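Local coordinates for protein tyrosyl-tRNA synthetase (Pyrococcus horikoshii, PDB 2CYC) that probably attaches tyrosine to tRNA(Tyr), first activating it with ATP to tyrosyl-adenylate, as a homodimeric class I aminoacyl-tRNA synthetase, at residues Gln62-His76 and Asp112-Glu126. Numbering follows the deposited sequence.
Sequences QKAGIKTRVFLADWH and DPKKVEFVLASEILE. With TYR (tyrosine), chain C.
Glu117 meets Arg69 beside it on the neighbouring parallel strand. Arg69 NE and NH1 both bind Glu117 OE2, NH1 at 2.9 Å, in a side-on salt bridge. Glu117 OE2 lies close to the guanidinium plane, while the carboxylate is turned 43° from it. Both nitrogens reach OE2 from the same face of the carboxylate. Arg69 sends CG anti to its own N (chi1 172°), and a bend at chi3 (-54°) brings NE and NH1 to OE2. Its NH2 bonds Gln179 instead. Lys67 crosses the Glu117 carboxylate, with CE 3.1 Å from OE1.

Val119 CG2 covers one face of the guanidinium and lies 3.6 Å from Arg69 CD. Val119 CG1 touches the Phe71 ring. Strands 69-72 and 117-120 are joined by bonds such as Val70 N to Glu117 O and Leu72 N to Val119 O. They belong to the parallel part of the class I nucleotide-binding (Rossmann-like) sheet, and helix 87-108 lies in the crossover between them.

Past the strand ends, Trp75 receives Leu125. Leu125 CB sits over its six-membered ring, 3.8 Å from the centroid, as a CH-pi contact, and CD1 presses on Trp75 CB. At the ring edge, water 2 links Trp75 NE1 to Glu126 OE2. Gln132 of the second subunit also packs on Trp75. Next to it, Asp74 OD2 takes the Ser122 hydroxyl on its syn lone pair, OG to OD2 2.7 Å.

Phe71 CZ rests on Ala121 CB at 3.5 Å. The same ring, Ala73 and His76 line the tyrosine pocket, where ligand CE2 lies over the His76 ring. Strand pairing thus ties this wall to strand 117-120, and Asp74-Ser122 joins the starts of the following helices. The two-nitrogen grip should fix the Arg69 guanidinium and probably keeps Glu117 ionised.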
ATOM      1  N   GLN A  62      -7.308 -19.968 -25.619  1.00 21.18           N
ATOM      2  CA  GLN A  62      -6.507 -19.869 -26.834  1.00 20.25           C
ATOM      3  C   GLN A  62      -7.397 -20.175 -28.047  1.00 23.69           C
ATOM      4  O   GLN A  62      -7.372 -19.442 -29.039  1.00 21.23           O
ATOM      5  CB  GLN A  62      -5.326 -20.860 -26.804  1.00 20.92           C
ATOM      6  CG  GLN A  62      -4.259 -20.602 -25.731  1.00 19.89           C
ATOM      7  CD  GLN A  62      -3.048 -21.535 -25.875  1.00 29.47           C
ATOM      8  OE1 GLN A  62      -3.193 -22.751 -26.020  1.00 30.93           O
ATOM      9  NE2 GLN A  62      -1.851 -20.963 -25.830  1.00 27.80           N
ATOM     10  N   LYS A  63      -8.193 -21.242 -27.961  1.00 19.89           N
ATOM     11  CA  LYS A  63      -9.069 -21.618 -29.078  1.00 21.14           C
ATOM     12  C   LYS A  63     -10.121 -20.570 -29.398  1.00 22.26           C
ATOM     13  O   LYS A  63     -10.633 -20.509 -30.519  1.00 18.03           O
ATOM     14  CB  LYS A  63      -9.765 -22.955 -28.801  1.00 28.37           C
ATOM     15  CG  LYS A  63      -8.840 -24.151 -28.876  1.00 39.88           C
ATOM     16  CD  LYS A  63      -9.597 -25.461 -28.691  1.00 50.19           C
ATOM     17  CE  LYS A  63      -8.643 -26.659 -28.659  1.00 52.01           C
ATOM     18  NZ  LYS A  63      -7.681 -26.601 -27.516  1.00 52.98           N
ATOM     19  N   ALA A  64     -10.456 -19.750 -28.411  1.00 19.17           N
ATOM     20  CA  ALA A  64     -11.446 -18.707 -28.612  1.00 17.73           C
ATOM     21  C   ALA A  64     -10.774 -17.452 -29.168  1.00 15.85           C
ATOM     22  O   ALA A  64     -11.434 -16.453 -29.415  1.00 22.19           O
ATOM     23  CB  ALA A  64     -12.135 -18.380 -27.288  1.00 16.11           C
ATOM     24  N   GLY A  65      -9.459 -17.500 -29.353  1.00 21.53           N
ATOM     25  CA  GLY A  65      -8.760 -16.336 -29.875  1.00 22.51           C
ATOM     26  C   GLY A  65      -8.413 -15.310 -28.805  1.00 21.43           C
ATOM     27  O   GLY A  65      -8.375 -14.111 -29.076  1.00 20.02           O
ATOM     28  N   ILE A  66      -8.168 -15.784 -27.585  1.00 18.72           N
ATOM     29  CA  ILE A  66      -7.796 -14.918 -26.465  1.00 17.01           C
ATOM     30  C   ILE A  66      -6.300 -15.097 -26.190  1.00 18.96           C
ATOM     31  O   ILE A  66      -5.809 -16.227 -26.148  1.00 20.88           O
ATOM     32  CB  ILE A  66      -8.587 -15.308 -25.189  1.00 24.30           C
ATOM     33  CG1 ILE A  66     -10.087 -15.052 -25.410  1.00 16.07           C
ATOM     34  CG2 ILE A  66      -8.054 -14.527 -23.979  1.00 14.54           C
ATOM     35  CD1 ILE A  66     -10.979 -15.688 -24.368  1.00 21.09           C
ATOM     36  N   LYS A  67      -5.572 -13.991 -26.018  1.00 17.87           N
ATOM     37  CA  LYS A  67      -4.134 -14.063 -25.730  1.00 19.17           C
ATOM     38  C   LYS A  67      -3.969 -14.414 -24.250  1.00 14.13           C
ATOM     39  O   LYS A  67      -4.367 -13.647 -23.372  1.00 22.79           O
ATOM     40  CB  LYS A  67      -3.458 -12.718 -26.022  1.00 25.97           C
ATOM     41  CG  LYS A  67      -1.930 -12.754 -25.946  1.00 37.16           C
ATOM     42  CD  LYS A  67      -1.323 -13.621 -27.057  1.00 39.08           C
ATOM     43  CE  LYS A  67       0.207 -13.582 -27.031  1.00 46.06           C
ATOM     44  NZ  LYS A  67       0.826 -14.653 -27.880  1.00 45.24           N
ATOM     45  N   THR A  68      -3.366 -15.563 -23.990  1.00 15.88           N
ATOM     46  CA  THR A  68      -3.193 -16.071 -22.641  1.00 17.51           C
ATOM     47  C   THR A  68      -1.849 -15.795 -21.982  1.00 21.00           C
ATOM     48  O   THR A  68      -0.799 -15.767 -22.641  1.00 17.84           O
ATOM     49  CB  THR A  68      -3.474 -17.590 -22.624  1.00 19.26           C
ATOM     50  OG1 THR A  68      -2.531 -18.277 -23.467  1.00 17.81           O
ATOM     51  CG2 THR A  68      -4.892 -17.853 -23.140  1.00 15.50           C
ATOM     52  N   ARG A  69      -1.887 -15.616 -20.663  1.00 17.72           N
ATOM     53  CA  ARG A  69      -0.674 -15.317 -19.899  1.00 15.75           C
ATOM     54  C   ARG A  69      -0.681 -15.904 -18.496  1.00 17.16           C
ATOM     55  O   ARG A  69      -1.702 -15.859 -17.806  1.00 18.47           O
ATOM     56  CB  ARG A  69      -0.496 -13.794 -19.790  1.00 17.37           C
ATOM     57  CG  ARG A  69       0.633 -13.337 -18.852  1.00 16.48           C
ATOM     58  CD  ARG A  69       0.695 -11.821 -18.782  1.00 12.57           C
ATOM     59  NE  ARG A  69       0.815 -11.231 -20.115  1.00 21.82           N
ATOM     60  CZ  ARG A  69       0.911  -9.923 -20.357  1.00 20.89           C
ATOM     61  NH1 ARG A  69       1.012  -9.488 -21.606  1.00 17.70           N
ATOM     62  NH2 ARG A  69       0.912  -9.050 -19.359  1.00 15.42           N
ATOM     63  N   VAL A  70       0.462 -16.454 -18.087  1.00 15.48           N
ATOM     64  CA  VAL A  70       0.636 -17.000 -16.740  1.00 15.77           C
ATOM     65  C   VAL A  70       1.482 -15.945 -16.014  1.00 19.52           C
ATOM     66  O   VAL A  70       2.568 -15.581 -16.474  1.00 18.40           O
ATOM     67  CB  VAL A  70       1.389 -18.354 -16.754  1.00 19.33           C
ATOM     68  CG1 VAL A  70       1.861 -18.712 -15.339  1.00 13.91           C
ATOM     69  CG2 VAL A  70       0.477 -19.450 -17.308  1.00 12.76           C
ATOM     70  N   PHE A  71       0.954 -15.454 -14.897  1.00 19.27           N
ATOM     71  CA  PHE A  71       1.577 -14.418 -14.077  1.00 15.16           C
ATOM     72  C   PHE A  71       2.158 -15.062 -12.810  1.00 19.08           C
ATOM     73  O   PHE A  71       1.411 -15.592 -11.977  1.00 16.62           O
ATOM     74  CB  PHE A  71       0.490 -13.394 -13.716  1.00 15.16           C
ATOM     75  CG  PHE A  71       0.991 -12.148 -13.032  1.00 17.29           C
ATOM     76  CD1 PHE A  71       1.654 -11.154 -13.754  1.00 15.27           C
ATOM     77  CD2 PHE A  71       0.709 -11.922 -11.681  1.00 15.54           C
ATOM     78  CE1 PHE A  71       2.023  -9.949 -13.148  1.00 15.89           C
ATOM     79  CE2 PHE A  71       1.073 -10.720 -11.058  1.00 17.92           C
ATOM     80  CZ  PHE A  71       1.731  -9.729 -11.800  1.00 21.93           C
ATOM     81  N   LEU A  72       3.487 -15.015 -12.678  1.00 16.13           N
ATOM     82  CA  LEU A  72       4.191 -15.594 -11.531  1.00 20.41           C
ATOM     83  C   LEU A  72       4.312 -14.481 -10.483  1.00 20.71           C
ATOM     84  O   LEU A  72       5.155 -13.581 -10.598  1.00 21.78           O
ATOM     85  CB  LEU A  72       5.571 -16.090 -11.983  1.00 16.76           C
ATOM     86  CG  LEU A  72       5.545 -16.951 -13.258  1.00 24.48           C
ATOM     87  CD1 LEU A  72       6.935 -17.039 -13.895  1.00 20.85           C
ATOM     88  CD2 LEU A  72       5.016 -18.335 -12.928  1.00 17.15           C
ATOM     89  N   ALA A  73       3.455 -14.552  -9.469  1.00 18.73           N
ATOM     90  CA  ALA A  73       3.385 -13.520  -8.428  1.00 21.44           C
ATOM     91  C   ALA A  73       4.475 -13.592  -7.364  1.00 21.32           C
ATOM     92  O   ALA A  73       4.192 -13.958  -6.215  1.00 18.68           O
ATOM     93  CB  ALA A  73       1.999 -13.572  -7.770  1.00 17.55           C
ATOM     94  N   ASP A  74       5.705 -13.204  -7.729  1.00 17.86           N
ATOM     95  CA  ASP A  74       6.821 -13.286  -6.791  1.00 18.92           C
ATOM     96  C   ASP A  74       6.756 -12.381  -5.559  1.00 19.10           C
ATOM     97  O   ASP A  74       6.801 -12.892  -4.437  1.00 19.32           O
ATOM     98  CB  ASP A  74       8.186 -13.148  -7.522  1.00 16.76           C
ATOM     99  CG  ASP A  74       8.310 -11.886  -8.382  1.00 22.69           C
ATOM    100  OD1 ASP A  74       7.322 -11.136  -8.565  1.00 23.42           O
ATOM    101  OD2 ASP A  74       9.429 -11.658  -8.895  1.00 21.35           O
ATOM    102  N   TRP A  75       6.640 -11.062  -5.738  1.00 16.17           N
ATOM    103  CA  TRP A  75       6.563 -10.169  -4.575  1.00 18.09           C
ATOM    104  C   TRP A  75       5.347 -10.528  -3.732  1.00 20.37           C
ATOM    105  O   TRP A  75       5.392 -10.450  -2.499  1.00 22.28           O
ATOM    106  CB  TRP A  75       6.459  -8.694  -4.989  1.00 13.15           C
ATOM    107  CG  TRP A  75       7.732  -8.100  -5.497  1.00 14.48           C
ATOM    108  CD1 TRP A  75       8.802  -8.775  -6.031  1.00 20.67           C
ATOM    109  CD2 TRP A  75       8.037  -6.704  -5.623  1.00 15.12           C
ATOM    110  NE1 TRP A  75       9.746  -7.881  -6.485  1.00 25.31           N
ATOM    111  CE2 TRP A  75       9.305  -6.605  -6.249  1.00 19.85           C
ATOM    112  CE3 TRP A  75       7.360  -5.525  -5.274  1.00 17.34           C
ATOM    113  CZ2 TRP A  75       9.911  -5.371  -6.535  1.00 19.98           C
ATOM    114  CZ3 TRP A  75       7.961  -4.292  -5.558  1.00 17.86           C
ATOM    115  CH2 TRP A  75       9.227  -4.229  -6.183  1.00 24.37           C
ATOM    116  N   HIS A  76       4.262 -10.922  -4.394  1.00 17.96           N
ATOM    117  CA  HIS A  76       3.038 -11.293  -3.687  1.00 20.42           C
ATOM    118  C   HIS A  76       3.327 -12.468  -2.753  1.00 19.38           C
ATOM    119  O   HIS A  76       2.893 -12.475  -1.607  1.00 20.39           O
ATOM    120  CB  HIS A  76       1.924 -11.706  -4.666  1.00 20.00           C
ATOM    121  CG  HIS A  76       1.630 -10.689  -5.726  1.00 22.35           C
ATOM    122  ND1 HIS A  76       2.507 -10.409  -6.753  1.00 17.33           N
ATOM    123  CD2 HIS A  76       0.532  -9.925  -5.947  1.00 15.95           C
ATOM    124  CE1 HIS A  76       1.959  -9.520  -7.565  1.00 19.40           C
ATOM    125  NE2 HIS A  76       0.760  -9.210  -7.098  1.00 15.84           N
ATOM    126  N   ASP A 112      -1.440 -24.875 -26.086  1.00 20.93           N
ATOM    127  CA  ASP A 112      -0.125 -24.713 -26.705  1.00 25.69           C
ATOM    128  C   ASP A 112       0.693 -23.778 -25.820  1.00 20.23           C
ATOM    129  O   ASP A 112       0.526 -22.560 -25.866  1.00 23.19           O
ATOM    130  CB  ASP A 112      -0.267 -24.102 -28.104  1.00 28.33           C
ATOM    131  CG  ASP A 112       1.075 -23.921 -28.807  1.00 33.43           C
ATOM    132  OD1 ASP A 112       2.136 -24.126 -28.168  1.00 25.32           O
ATOM    133  OD2 ASP A 112       1.062 -23.564 -30.003  1.00 33.98           O
ATOM    134  N   PRO A 113       1.596 -24.343 -25.008  1.00 26.38           N
ATOM    135  CA  PRO A 113       2.464 -23.602 -24.085  1.00 26.55           C
ATOM    136  C   PRO A 113       3.289 -22.517 -24.769  1.00 29.16           C
ATOM    137  O   PRO A 113       3.553 -21.464 -24.182  1.00 25.13           O
ATOM    138  CB  PRO A 113       3.362 -24.693 -23.502  1.00 30.15           C
ATOM    139  CG  PRO A 113       2.559 -25.943 -23.667  1.00 34.75           C
ATOM    140  CD  PRO A 113       1.958 -25.770 -25.026  1.00 26.13           C
ATOM    141  N   LYS A 114       3.696 -22.784 -26.007  1.00 25.71           N
ATOM    142  CA  LYS A 114       4.513 -21.843 -26.768  1.00 33.11           C
ATOM    143  C   LYS A 114       3.770 -20.549 -27.076  1.00 30.91           C
ATOM    144  O   LYS A 114       4.380 -19.530 -27.393  1.00 27.57           O
ATOM    145  CB  LYS A 114       4.980 -22.496 -28.074  1.00 37.72           C
ATOM    146  CG  LYS A 114       5.826 -23.746 -27.860  1.00 45.43           C
ATOM    147  CD  LYS A 114       6.068 -24.505 -29.167  1.00 50.52           C
ATOM    148  CE  LYS A 114       4.763 -25.016 -29.785  1.00 53.50           C
ATOM    149  NZ  LYS A 114       4.019 -25.977 -28.907  1.00 45.72           N
ATOM    150  N   LYS A 115       2.448 -20.585 -26.982  1.00 28.40           N
ATOM    151  CA  LYS A 115       1.678 -19.393 -27.270  1.00 30.67           C
ATOM    152  C   LYS A 115       1.152 -18.749 -25.998  1.00 28.58           C
ATOM    153  O   LYS A 115       0.289 -17.882 -26.042  1.00 34.36           O
ATOM    154  CB  LYS A 115       0.536 -19.727 -28.229  1.00 33.43           C
ATOM    155  CG  LYS A 115       1.017 -20.187 -29.607  1.00 39.24           C
ATOM    156  CD  LYS A 115      -0.163 -20.463 -30.528  1.00 46.92           C
ATOM    157  CE  LYS A 115       0.291 -21.000 -31.879  1.00 52.54           C
ATOM    158  NZ  LYS A 115       1.229 -20.065 -32.553  1.00 56.59           N
ATOM    159  N   VAL A 116       1.684 -19.180 -24.862  1.00 23.26           N
ATOM    160  CA  VAL A 116       1.288 -18.622 -23.579  1.00 21.41           C
ATOM    161  C   VAL A 116       2.392 -17.672 -23.103  1.00 21.23           C
ATOM    162  O   VAL A 116       3.565 -18.026 -23.104  1.00 18.48           O
ATOM    163  CB  VAL A 116       1.088 -19.736 -22.513  1.00 22.19           C
ATOM    164  CG1 VAL A 116       0.820 -19.112 -21.155  1.00 17.53           C
ATOM    165  CG2 VAL A 116      -0.074 -20.651 -22.909  1.00 21.22           C
ATOM    166  N   GLU A 117       2.015 -16.455 -22.732  1.00 19.17           N
ATOM    167  CA  GLU A 117       2.976 -15.484 -22.222  1.00 23.49           C
ATOM    168  C   GLU A 117       3.254 -15.826 -20.757  1.00 27.10           C
ATOM    169  O   GLU A 117       2.337 -16.207 -20.017  1.00 23.36           O
ATOM    170  CB  GLU A 117       2.399 -14.058 -22.312  1.00 19.34           C
ATOM    171  CG  GLU A 117       2.175 -13.585 -23.745  1.00 24.83           C
ATOM    172  CD  GLU A 117       1.304 -12.343 -23.839  1.00 29.75           C
ATOM    173  OE1 GLU A 117       1.322 -11.693 -24.907  1.00 31.74           O
ATOM    174  OE2 GLU A 117       0.592 -12.021 -22.861  1.00 25.84           O
ATOM    175  N   PHE A 118       4.519 -15.725 -20.356  1.00 21.66           N
ATOM    176  CA  PHE A 118       4.912 -15.972 -18.979  1.00 22.80           C
ATOM    177  C   PHE A 118       5.564 -14.686 -18.467  1.00 22.57           C
ATOM    178  O   PHE A 118       6.555 -14.215 -19.021  1.00 22.78           O
ATOM    179  CB  PHE A 118       5.870 -17.167 -18.879  1.00 21.68           C
ATOM    180  CG  PHE A 118       5.175 -18.498 -18.962  1.00 26.19           C
ATOM    181  CD1 PHE A 118       4.848 -19.055 -20.199  1.00 23.97           C
ATOM    182  CD2 PHE A 118       4.792 -19.168 -17.800  1.00 20.78           C
ATOM    183  CE1 PHE A 118       4.144 -20.256 -20.274  1.00 26.81           C
ATOM    184  CE2 PHE A 118       4.090 -20.371 -17.860  1.00 23.82           C
ATOM    185  CZ  PHE A 118       3.764 -20.917 -19.096  1.00 24.59           C
ATOM    186  N   VAL A 119       4.986 -14.121 -17.414  1.00 19.44           N
ATOM    187  CA  VAL A 119       5.465 -12.866 -16.836  1.00 16.73           C
ATOM    188  C   VAL A 119       5.775 -12.985 -15.344  1.00 20.91           C
ATOM    189  O   VAL A 119       4.928 -13.405 -14.556  1.00 21.11           O
ATOM    190  CB  VAL A 119       4.394 -11.751 -17.036  1.00 17.75           C
ATOM    191  CG1 VAL A 119       4.737 -10.518 -16.229  1.00 17.90           C
ATOM    192  CG2 VAL A 119       4.286 -11.391 -18.520  1.00 24.57           C
ATOM    193  N   LEU A 120       6.997 -12.629 -14.960  1.00 23.17           N
ATOM    194  CA  LEU A 120       7.384 -12.637 -13.553  1.00 20.48           C
ATOM    195  C   LEU A 120       6.828 -11.306 -13.031  1.00 18.62           C
ATOM    196  O   LEU A 120       7.149 -10.256 -13.585  1.00 19.61           O
ATOM    197  CB  LEU A 120       8.912 -12.666 -13.428  1.00 21.22           C
ATOM    198  CG  LEU A 120       9.487 -12.854 -12.018  1.00 29.04           C
ATOM    199  CD1 LEU A 120       8.938 -14.142 -11.409  1.00 21.13           C
ATOM    200  CD2 LEU A 120      11.014 -12.894 -12.076  1.00 23.05           C
ATOM    201  N   ALA A 121       6.004 -11.335 -11.984  1.00 16.31           N
ATOM    202  CA  ALA A 121       5.395 -10.095 -11.465  1.00 19.30           C
ATOM    203  C   ALA A 121       6.358  -8.926 -11.318  1.00 17.60           C
ATOM    204  O   ALA A 121       6.032  -7.799 -11.698  1.00 18.15           O
ATOM    205  CB  ALA A 121       4.693 -10.353 -10.116  1.00 14.09           C
ATOM    206  N   SER A 122       7.539  -9.181 -10.769  1.00 17.18           N
ATOM    207  CA  SER A 122       8.503  -8.103 -10.575  1.00 16.02           C
ATOM    208  C   SER A 122       8.815  -7.323 -11.858  1.00 19.92           C
ATOM    209  O   SER A 122       9.281  -6.184 -11.789  1.00 21.63           O
ATOM    210  CB  SER A 122       9.790  -8.653  -9.937  1.00 17.16           C
ATOM    211  OG  SER A 122      10.275  -9.781 -10.635  1.00 21.35           O
ATOM    212  N   GLU A 123       8.546  -7.921 -13.019  1.00 19.49           N
ATOM    213  CA  GLU A 123       8.777  -7.239 -14.288  1.00 20.74           C
ATOM    214  C   GLU A 123       7.932  -5.963 -14.311  1.00 25.09           C
ATOM    215  O   GLU A 123       8.363  -4.938 -14.843  1.00 21.52           O
ATOM    216  CB  GLU A 123       8.381  -8.126 -15.482  1.00 22.87           C
ATOM    217  CG  GLU A 123       9.149  -9.451 -15.612  1.00 34.82           C
ATOM    218  CD  GLU A 123       8.660 -10.313 -16.788  1.00 36.76           C
ATOM    219  OE1 GLU A 123       8.918 -11.543 -16.792  1.00 26.94           O
ATOM    220  OE2 GLU A 123       8.024  -9.755 -17.712  1.00 41.39           O
ATOM    221  N   ILE A 124       6.723  -6.017 -13.749  1.00 18.24           N
ATOM    222  CA  ILE A 124       5.900  -4.811 -13.725  1.00 18.97           C
ATOM    223  C   ILE A 124       5.980  -4.102 -12.375  1.00 16.05           C
ATOM    224  O   ILE A 124       5.874  -2.881 -12.320  1.00 22.71           O
ATOM    225  CB  ILE A 124       4.397  -5.091 -14.065  1.00 18.16           C
ATOM    226  CG1 ILE A 124       3.734  -5.926 -12.967  1.00 21.95           C
ATOM    227  CG2 ILE A 124       4.289  -5.805 -15.415  1.00 19.83           C
ATOM    228  CD1 ILE A 124       2.220  -6.133 -13.181  1.00 18.01           C
ATOM    229  N   LEU A 125       6.178  -4.844 -11.288  1.00 17.96           N
ATOM    230  CA  LEU A 125       6.241  -4.213  -9.960  1.00 19.63           C
ATOM    231  C   LEU A 125       7.458  -3.294  -9.792  1.00 21.77           C
ATOM    232  O   LEU A 125       7.462  -2.395  -8.948  1.00 20.80           O
ATOM    233  CB  LEU A 125       6.226  -5.279  -8.853  1.00 16.13           C
ATOM    234  CG  LEU A 125       5.138  -6.352  -8.978  1.00 26.01           C
ATOM    235  CD1 LEU A 125       5.270  -7.375  -7.839  1.00 21.66           C
ATOM    236  CD2 LEU A 125       3.766  -5.695  -8.955  1.00 23.16           C
ATOM    237  N   GLU A 126       8.483  -3.517 -10.606  1.00 22.56           N
ATOM    238  CA  GLU A 126       9.688  -2.692 -10.569  1.00 29.09           C
ATOM    239  C   GLU A 126       9.450  -1.362 -11.283  1.00 28.12           C
ATOM    240  O   GLU A 126      10.372  -0.583 -11.499  1.00 27.52           O
ATOM    241  CB  GLU A 126      10.868  -3.448 -11.208  1.00 25.03           C
ATOM    242  CG  GLU A 126      11.540  -4.410 -10.229  1.00 29.62           C
ATOM    243  CD  GLU A 126      12.412  -5.460 -10.898  1.00 38.08           C
ATOM    244  OE1 GLU A 126      12.847  -5.243 -12.053  1.00 36.22           O
ATOM    245  OE2 GLU A 126      12.666  -6.504 -10.252  1.00 41.97           O
TER
HETATM  246  N   TYR C 701      -3.867 -14.459  -5.029  1.00 14.73           N
HETATM  247  CA  TYR C 701      -3.525 -15.547  -5.994  1.00 22.87           C
HETATM  248  C   TYR C 701      -3.428 -16.890  -5.272  1.00 25.66           C
HETATM  249  O   TYR C 701      -3.462 -16.894  -4.022  1.00 26.49           O
HETATM  250  CB  TYR C 701      -2.193 -15.233  -6.695  1.00 14.73           C
HETATM  251  CG  TYR C 701      -2.244 -13.991  -7.563  1.00 17.44           C
HETATM  252  CD1 TYR C 701      -3.115 -13.908  -8.649  1.00 14.90           C
HETATM  253  CD2 TYR C 701      -1.418 -12.895  -7.298  1.00 17.69           C
HETATM  254  CE1 TYR C 701      -3.167 -12.756  -9.452  1.00 16.73           C
HETATM  255  CE2 TYR C 701      -1.454 -11.751  -8.094  1.00 16.39           C
HETATM  256  CZ  TYR C 701      -2.331 -11.682  -9.164  1.00 16.40           C
HETATM  257  OH  TYR C 701      -2.369 -10.537  -9.941  1.00 16.00           O
HETATM  258  OXT TYR C 701      -3.313 -17.921  -5.963  1.00 26.11           O
HETATM  259  O   HOH W   1      -2.335 -17.487 -25.926  1.00 27.88           O
HETATM  260  O   HOH W   2      12.467  -8.134  -7.642  1.00 31.94           O